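Local coordinates for CBS domain containing membrane protein (Sphaerobacter thermophilus, PDB 4ESY) that is of unknown function but ends in paired CBS motifs, a module that in other proteins commonly binds adenine nucleotides and regulates the domains attached to it, at residues S74-Y80 and L98-G102; L61-I65 and V110-P114. One frame throughout, in Å; residues are numbered along the deposited sequence.

In the fold
From the N terminus, the chain runs through helix 2-17 into the first CBS motif and its strand 61-64, the first partner in contact 2. The loop at 74-80 follows, then helices 83-86 and 92-102; the end of the latter turns back on that loop and closes contact 1, with 17 residues between its segments. The chain then reaches 110-114 and pairs with 61-65, closing contact 2 after 44 residues. Contact 1 is therefore nested inside contact 2. Their centres are 19 Å apart and their nearest atoms about 6 Å. Contact 1 packs the loop after strand 61-64 on the end of helix 92-102; contact 2 ties the start of the second CBS motif to the sheet of the first.

Contact 1: S74-Y80 and L98-G102; sequences SIPFWIY and LFETG
Ile79 drives its side chain between Leu98 and Phe99 on the last turn of helix 92-102, and here the packing is tightest. Its CG1 is anti to the backbone N (chi1 -162°), which carries CD1 out to the helix. That methyl comes within 3.4 Å of Leu98 CB, closer than usual for two carbons. It also sits over the centre of one face of the Phe99 ring, 12° off the normal, a CH-pi contact with Ile79 CD1 4.1 Å from the Phe99 centroid. Behind it, Ile79 CG1 touches Phe99 CZ at 3.6 Å. Nearby, the Leu98 side chain crosses Pro76 at about a right angle, CD1 of Leu98 resting against CD of Pro76, which also packs on the backbone of the other protein chain. The buried pair Ile75 and Gly102 belongs to this tight part too, Ile75 CD1 meeting Gly102 CA at 3.6 Å.

The other side, with the partly exposed Tyr80 and Phe99, is looser and bridged by water. The Phe99 edge is turned toward the face of Tyr80 in an offset edge-to-face pair, the ring centroids of Tyr80 and Phe99 lying 5.7 Å apart with planes at 65°. With Phe99 cut back to an alanine, the Ile79 methyl would probably lose its aromatic platform and Tyr80 its edge partner, freeing both to shift. Tyr80 OH reaches Gly102 CA at 3.4 Å, so close that a side chain on Gly102 would collide with the hydroxyl. A water in the plane of the Tyr80 ring is hydrogen-bonded to Tyr80 OH at 2.9 Å and donates to Phe99 O at 2.6 Å. With no direct hydrogen bond across the contact, its chemistry implies that hydrophobic and aromatic packing holds loop 74-80 on helix 92-102.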
ATOM      1  N   SER B  74      -2.659   6.361 -20.380  1.00 27.91           N
ATOM      2  CA  SER B  74      -3.566   5.327 -20.883  1.00 28.00           C
ATOM      3  C   SER B  74      -2.965   3.937 -20.946  1.00 26.05           C
ATOM      4  O   SER B  74      -3.361   3.140 -21.791  1.00 26.82           O
ATOM      5  CB  SER B  74      -4.129   5.699 -22.266  1.00 30.99           C
ATOM      6  OG  SER B  74      -4.785   6.940 -22.197  1.00 34.05           O
ATOM      7  N   ILE B  75      -2.030   3.638 -20.042  1.00 24.82           N
ATOM      8  CA  ILE B  75      -1.455   2.300 -19.955  1.00 21.61           C
ATOM      9  C   ILE B  75      -1.767   1.747 -18.561  1.00 23.03           C
ATOM     10  O   ILE B  75      -1.471   2.389 -17.549  1.00 22.92           O
ATOM     11  CB  ILE B  75       0.097   2.350 -20.054  1.00 31.63           C
ATOM     12  CG1 ILE B  75       0.554   3.006 -21.355  1.00 33.34           C
ATOM     13  CG2 ILE B  75       0.709   0.972 -19.920  1.00 27.69           C
ATOM     14  CD1 ILE B  75       2.055   3.392 -21.306  1.00 36.38           C
ATOM     15  N   PRO B  76      -2.347   0.539 -18.503  1.00 24.22           N
ATOM     16  CA  PRO B  76      -2.572  -0.060 -17.194  1.00 23.56           C
ATOM     17  C   PRO B  76      -1.245  -0.714 -16.747  1.00 21.37           C
ATOM     18  O   PRO B  76      -0.690  -1.573 -17.443  1.00 22.55           O
ATOM     19  CB  PRO B  76      -3.639  -1.131 -17.486  1.00 23.38           C
ATOM     20  CG  PRO B  76      -3.327  -1.576 -18.902  1.00 24.36           C
ATOM     21  CD  PRO B  76      -2.649  -0.395 -19.608  1.00 23.67           C
ATOM     22  N   PHE B  77      -0.738  -0.322 -15.591  1.00 22.00           N
ATOM     23  CA  PHE B  77       0.533  -0.893 -15.116  1.00 21.48           C
ATOM     24  C   PHE B  77       0.512  -2.437 -15.123  1.00 21.72           C
ATOM     25  O   PHE B  77       1.542  -3.092 -15.320  1.00 20.59           O
ATOM     26  CB  PHE B  77       0.872  -0.344 -13.734  1.00 22.01           C
ATOM     27  CG  PHE B  77       2.171  -0.873 -13.170  1.00 23.81           C
ATOM     28  CD1 PHE B  77       3.362  -0.160 -13.336  1.00 23.91           C
ATOM     29  CD2 PHE B  77       2.206  -2.069 -12.498  1.00 21.35           C
ATOM     30  CE1 PHE B  77       4.573  -0.649 -12.806  1.00 25.73           C
ATOM     31  CE2 PHE B  77       3.429  -2.572 -11.968  1.00 24.71           C
ATOM     32  CZ  PHE B  77       4.600  -1.852 -12.136  1.00 25.72           C
ATOM     33  N   TRP B  78      -0.671  -3.023 -14.976  1.00 22.02           N
ATOM     34  CA  TRP B  78      -0.757  -4.490 -14.854  1.00 24.31           C
ATOM     35  C   TRP B  78      -0.244  -5.211 -16.094  1.00 22.97           C
ATOM     36  O   TRP B  78       0.152  -6.367 -16.015  1.00 23.08           O
ATOM     37  CB  TRP B  78      -2.207  -4.950 -14.561  1.00 27.91           C
ATOM     38  CG  TRP B  78      -2.238  -6.139 -13.649  1.00 31.48           C
ATOM     39  CD1 TRP B  78      -1.467  -6.329 -12.532  1.00 34.12           C
ATOM     40  CD2 TRP B  78      -3.016  -7.339 -13.814  1.00 33.86           C
ATOM     41  NE1 TRP B  78      -1.758  -7.558 -11.967  1.00 39.24           N
ATOM     42  CE2 TRP B  78      -2.703  -8.194 -12.735  1.00 38.74           C
ATOM     43  CE3 TRP B  78      -3.961  -7.760 -14.757  1.00 35.84           C
ATOM     44  CZ2 TRP B  78      -3.290  -9.465 -12.580  1.00 42.50           C
ATOM     45  CZ3 TRP B  78      -4.559  -9.014 -14.601  1.00 38.81           C
ATOM     46  CH2 TRP B  78      -4.225  -9.848 -13.512  1.00 42.46           C
ATOM     47  N   ILE B  79      -0.250  -4.520 -17.234  1.00 22.88           N
ATOM     48  CA  ILE B  79       0.268  -5.101 -18.455  1.00 26.59           C
ATOM     49  C   ILE B  79       1.714  -5.610 -18.300  1.00 25.66           C
ATOM     50  O   ILE B  79       2.109  -6.608 -18.929  1.00 26.83           O
ATOM     51  CB  ILE B  79       0.150  -4.126 -19.631  1.00 29.91           C
ATOM     52  CG1 ILE B  79       0.271  -4.899 -20.906  1.00 35.35           C
ATOM     53  CG2 ILE B  79       1.224  -2.991 -19.583  1.00 23.99           C
ATOM     54  CD1 ILE B  79      -0.114  -4.097 -22.076  1.00 39.80           C
ATOM     55  N   TYR B  80       2.484  -4.957 -17.435  1.00 21.02           N
ATOM     56  CA  TYR B  80       3.878  -5.377 -17.193  1.00 21.86           C
ATOM     57  C   TYR B  80       3.982  -6.568 -16.230  1.00 25.26           C
ATOM     58  O   TYR B  80       5.020  -7.229 -16.162  1.00 27.63           O
ATOM     59  CB  TYR B  80       4.749  -4.184 -16.704  1.00 21.85           C
ATOM     60  CG  TYR B  80       4.836  -3.086 -17.749  1.00 23.33           C
ATOM     61  CD1 TYR B  80       5.673  -3.224 -18.859  1.00 25.57           C
ATOM     62  CD2 TYR B  80       4.091  -1.915 -17.632  1.00 21.97           C
ATOM     63  CE1 TYR B  80       5.735  -2.248 -19.828  1.00 25.08           C
ATOM     64  CE2 TYR B  80       4.151  -0.926 -18.604  1.00 22.95           C
ATOM     65  CZ  TYR B  80       4.976  -1.094 -19.684  1.00 25.96           C
ATOM     66  OH  TYR B  80       5.032  -0.127 -20.652  1.00 29.82           O
ATOM     67  N   LEU B  98      -0.207  -1.037 -26.512  1.00 29.82           N
ATOM     68  CA  LEU B  98       0.092  -0.583 -25.164  1.00 28.30           C
ATOM     69  C   LEU B  98       1.590  -0.643 -24.872  1.00 27.00           C
ATOM     70  O   LEU B  98       2.168   0.318 -24.370  1.00 26.74           O
ATOM     71  CB  LEU B  98      -0.701  -1.404 -24.140  1.00 27.74           C
ATOM     72  CG  LEU B  98      -2.212  -1.191 -24.225  1.00 28.59           C
ATOM     73  CD1 LEU B  98      -2.923  -2.040 -23.160  1.00 26.53           C
ATOM     74  CD2 LEU B  98      -2.547   0.303 -24.079  1.00 28.66           C
ATOM     75  N   PHE B  99       2.216  -1.770 -25.166  1.00 27.77           N
ATOM     76  CA  PHE B  99       3.669  -1.878 -25.018  1.00 29.30           C
ATOM     77  C   PHE B  99       4.442  -0.829 -25.831  1.00 30.58           C
ATOM     78  O   PHE B  99       5.431  -0.264 -25.334  1.00 29.33           O
ATOM     79  CB  PHE B  99       4.177  -3.280 -25.354  1.00 30.94           C
ATOM     80  CG  PHE B  99       3.886  -4.300 -24.292  1.00 31.97           C
ATOM     81  CD1 PHE B  99       4.198  -4.050 -22.961  1.00 31.26           C
ATOM     82  CD2 PHE B  99       3.267  -5.509 -24.624  1.00 33.47           C
ATOM     83  CE1 PHE B  99       3.922  -5.008 -21.964  1.00 31.47           C
ATOM     84  CE2 PHE B  99       2.984  -6.475 -23.643  1.00 32.93           C
ATOM     85  CZ  PHE B  99       3.312  -6.228 -22.314  1.00 31.61           C
ATOM     86  N   GLU B 100       3.996  -0.594 -27.064  0.60 33.37           N
ATOM     87  CA  GLU B 100       4.611   0.399 -27.946  0.60 35.79           C
ATOM     88  C   GLU B 100       4.572   1.782 -27.267  0.60 33.17           C
ATOM     89  O   GLU B 100       5.565   2.505 -27.210  0.60 32.45           O
ATOM     90  CB  GLU B 100       3.875   0.441 -29.302  0.60 38.72           C
ATOM     91  CG  GLU B 100       3.968  -0.836 -30.136  0.60 41.38           C
ATOM     92  CD  GLU B 100       2.979  -0.886 -31.336  0.60 53.07           C
ATOM     93  OE1 GLU B 100       2.894  -1.945 -32.006  0.60 53.58           O
ATOM     94  OE2 GLU B 100       2.285   0.120 -31.611  0.60 53.21           O
ATOM     95  N   THR B 101       3.408   2.134 -26.743  1.00 32.14           N
ATOM     96  CA  THR B 101       3.217   3.396 -26.056  1.00 31.73           C
ATOM     97  C   THR B 101       4.139   3.508 -24.836  1.00 29.20           C
ATOM     98  O   THR B 101       4.699   4.568 -24.584  1.00 31.21           O
ATOM     99  CB  THR B 101       1.744   3.571 -25.637  1.00 34.40           C
ATOM    100  OG1 THR B 101       0.934   3.668 -26.824  1.00 38.89           O
ATOM    101  CG2 THR B 101       1.567   4.867 -24.821  1.00 33.04           C
ATOM    102  N   GLY B 102       4.322   2.410 -24.105  1.00 25.12           N
ATOM    103  CA  GLY B 102       5.141   2.437 -22.910  1.00 24.91           C
ATOM    104  C   GLY B 102       6.610   2.662 -23.233  1.00 27.05           C
ATOM    105  O   GLY B 102       7.323   3.208 -22.421  1.00 25.56           O
TER
HETATM  106  O   HOH W   1       6.368  -1.029 -23.022  1.00 26.95           O

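Contact 2: L61-I65 and V110-P114; sequences LVGII and VMTQP
The peptide between Val62 and Gly63 has 110-114 on both sides of its plane and at its carbonyl edge. Val62 and Gly63 together face Val54, a classic beta bulge in strand 61-64, the outermost strand of its sheet within the chain. Off one face of the peptide stands the methyl of Met111, modelled as selenomethionine, with CE 3.5 Å from Val62 O; on the other side of that plane lies Pro114 CD, 4.4 Å from Gly63 CA. In the carbonyl plane, Gln113 NE2 donates to Val62 O at 2.8 Å, and the acceptor is only 6° out of the Gln113 amide plane. Gln113 is modelled in two conformers, so this bond is less certain than the backbone ones.

Past the bulge, one antiparallel bridge joins the two CBS motifs: Ile64 and Thr112 form a hydrogen-bonded pair, with Ile64 N to Thr112 O at 2.9 Å and Thr112 N to Ile64 O at 2.8 Å. Pairing of this kind is consistent with the two motifs of a CBS pair packing as one unit.

A CB on Gly63 would clash with the selenium of Met111, which packs against its CA. Met111 CG lies between its backbone N and carbonyl carbon (chi1 70°), and the chain runs extended from there along the strand to reach Val62. Ile64 CG1 meets Pro114 CB, and both residues touch Pro140 of strand 138-143. At the Val110 end, Ile65 CD1 rests against Val110 CG2 at 3.7 Å.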
ATOM      1  N   LEU B  61      15.861  15.670  -7.097  1.00 20.68           N
ATOM      2  CA  LEU B  61      14.441  15.273  -7.168  1.00 20.38           C
ATOM      3  C   LEU B  61      13.682  16.198  -8.126  1.00 21.02           C
ATOM      4  O   LEU B  61      13.784  17.392  -8.009  1.00 22.33           O
ATOM      5  CB  LEU B  61      13.810  15.421  -5.782  1.00 22.18           C
ATOM      6  CG  LEU B  61      12.361  15.014  -5.648  1.00 23.40           C
ATOM      7  CD1 LEU B  61      12.234  13.515  -5.864  1.00 23.48           C
ATOM      8  CD2 LEU B  61      11.857  15.401  -4.257  1.00 25.46           C
ATOM      9  N   VAL B  62      12.898  15.653  -9.039  1.00 18.14           N
ATOM     10  CA  VAL B  62      12.069  16.480  -9.882  1.00 21.57           C
ATOM     11  C   VAL B  62      10.588  16.026  -9.835  1.00 24.79           C
ATOM     12  O   VAL B  62       9.714  16.735 -10.289  1.00 25.29           O
ATOM     13  CB  VAL B  62      12.539  16.533 -11.383  1.00 18.65           C
ATOM     14  CG1 VAL B  62      13.853  17.312 -11.524  1.00 20.71           C
ATOM     15  CG2 VAL B  62      12.600  15.116 -12.016  1.00 14.60           C
ATOM     16  N   GLY B  63      10.312  14.863  -9.253  1.00 23.13           N
ATOM     17  CA  GLY B  63       8.946  14.388  -9.253  1.00 22.94           C
ATOM     18  C   GLY B  63       8.851  13.067  -8.521  1.00 20.71           C
ATOM     19  O   GLY B  63       9.844  12.588  -7.964  1.00 23.01           O
ATOM     20  N   ILE B  64       7.639  12.541  -8.492  1.00 21.26           N
ATOM     21  CA  ILE B  64       7.303  11.244  -7.913  1.00 22.90           C
ATOM     22  C   ILE B  64       6.486  10.475  -8.944  1.00 20.10           C
ATOM     23  O   ILE B  64       5.666  11.060  -9.647  1.00 19.16           O
ATOM     24  CB  ILE B  64       6.394  11.414  -6.737  1.00 30.01           C
ATOM     25  CG1 ILE B  64       7.013  12.407  -5.772  1.00 34.02           C
ATOM     26  CG2 ILE B  64       6.145  10.049  -6.048  1.00 33.03           C
ATOM     27  CD1 ILE B  64       8.257  11.860  -5.131  1.00 34.26           C
ATOM     28  N   ILE B  65       6.694   9.172  -9.037  1.00 19.18           N
ATOM     29  CA  ILE B  65       5.887   8.399  -9.982  1.00 20.34           C
ATOM     30  C   ILE B  65       5.439   7.127  -9.266  1.00 20.05           C
ATOM     31  O   ILE B  65       6.201   6.560  -8.463  1.00 17.03           O
ATOM     32  CB  ILE B  65       6.719   8.095 -11.276  1.00 25.60           C
ATOM     33  CG1 ILE B  65       5.876   7.458 -12.403  1.00 28.58           C
ATOM     34  CG2 ILE B  65       7.935   7.234 -10.958  1.00 20.17           C
ATOM     35  CD1 ILE B  65       6.706   7.289 -13.763  1.00 23.40           C
ATOM     36  N   VAL B 110       4.358  11.396 -17.060  1.00 26.75           N
ATOM     37  CA  VAL B 110       3.305  11.062 -16.113  1.00 21.04           C
ATOM     38  C   VAL B 110       3.580  11.390 -14.628  1.00 23.61           C
ATOM     39  O   VAL B 110       2.682  11.270 -13.812  1.00 27.10           O
ATOM     40  CB  VAL B 110       2.864   9.559 -16.246  1.00 24.03           C
ATOM     41  CG1 VAL B 110       2.378   9.245 -17.702  1.00 23.17           C
ATOM     42  CG2 VAL B 110       3.988   8.623 -15.827  1.00 22.42           C
HETATM   43  N   MSE B 111       4.803  11.762 -14.257  1.00 25.75           N
HETATM   44  CA  MSE B 111       5.090  11.961 -12.837  1.00 24.36           C
HETATM   45  C   MSE B 111       4.292  13.125 -12.214  1.00 27.09           C
HETATM   46  O   MSE B 111       3.757  14.019 -12.907  1.00 27.60           O
HETATM   47  CB  MSE B 111       6.586  12.166 -12.614  1.00 23.93           C
HETATM   48  CG  MSE B 111       6.992  13.500 -13.181  1.00 27.93           C
HETATM   49 SE   MSE B 111       8.884  13.833 -13.099  0.92 25.76          SE
HETATM   50  CE  MSE B 111       8.806  15.757 -13.484  1.00 41.15           C
ATOM     51  N   THR B 112       4.193  13.125 -10.897  1.00 26.57           N
ATOM     52  CA  THR B 112       3.586  14.274 -10.233  1.00 30.95           C
ATOM     53  C   THR B 112       4.633  15.086  -9.457  1.00 33.19           C
ATOM     54  O   THR B 112       5.721  14.591  -9.140  1.00 26.06           O
ATOM     55  CB  THR B 112       2.436  13.859  -9.295  1.00 34.96           C
ATOM     56  OG1 THR B 112       2.929  12.935  -8.329  1.00 38.11           O
ATOM     57  CG2 THR B 112       1.311  13.180 -10.065  1.00 37.21           C
ATOM     58  N   GLN B 113       4.271  16.327  -9.168  0.66 37.30           N
ATOM     59  CA  GLN B 113       5.038  17.200  -8.309  0.66 39.19           C
ATOM     60  C   GLN B 113       4.630  16.965  -6.872  0.66 41.69           C
ATOM     61  O   GLN B 113       3.441  16.857  -6.565  0.66 42.85           O
ATOM     62  CB  GLN B 113       4.765  18.647  -8.707  0.66 41.46           C
ATOM     63  CG  GLN B 113       5.372  18.938 -10.029  0.66 40.95           C
ATOM     64  CD  GLN B 113       6.791  18.426 -10.059  0.66 37.71           C
ATOM     65  OE1 GLN B 113       7.631  18.868  -9.272  0.66 40.38           O
ATOM     66  NE2 GLN B 113       7.066  17.480 -10.941  0.66 32.70           N
ATOM     67  N   PRO B 114       5.616  16.870  -5.979  1.00 42.94           N
ATOM     68  CA  PRO B 114       5.264  16.708  -4.557  1.00 43.85           C
ATOM     69  C   PRO B 114       4.936  18.075  -3.950  1.00 45.13           C
ATOM     70  O   PRO B 114       5.684  19.037  -4.149  1.00 44.69           O
ATOM     71  CB  PRO B 114       6.545  16.145  -3.941  1.00 43.11           C
ATOM     72  CG  PRO B 114       7.668  16.756  -4.817  1.00 43.83           C
ATOM     73  CD  PRO B 114       7.073  16.900  -6.216  1.00 43.86           C
TER
HETATM   74  O   HOH W   2       2.852  10.480  -8.284  1.00 28.38           O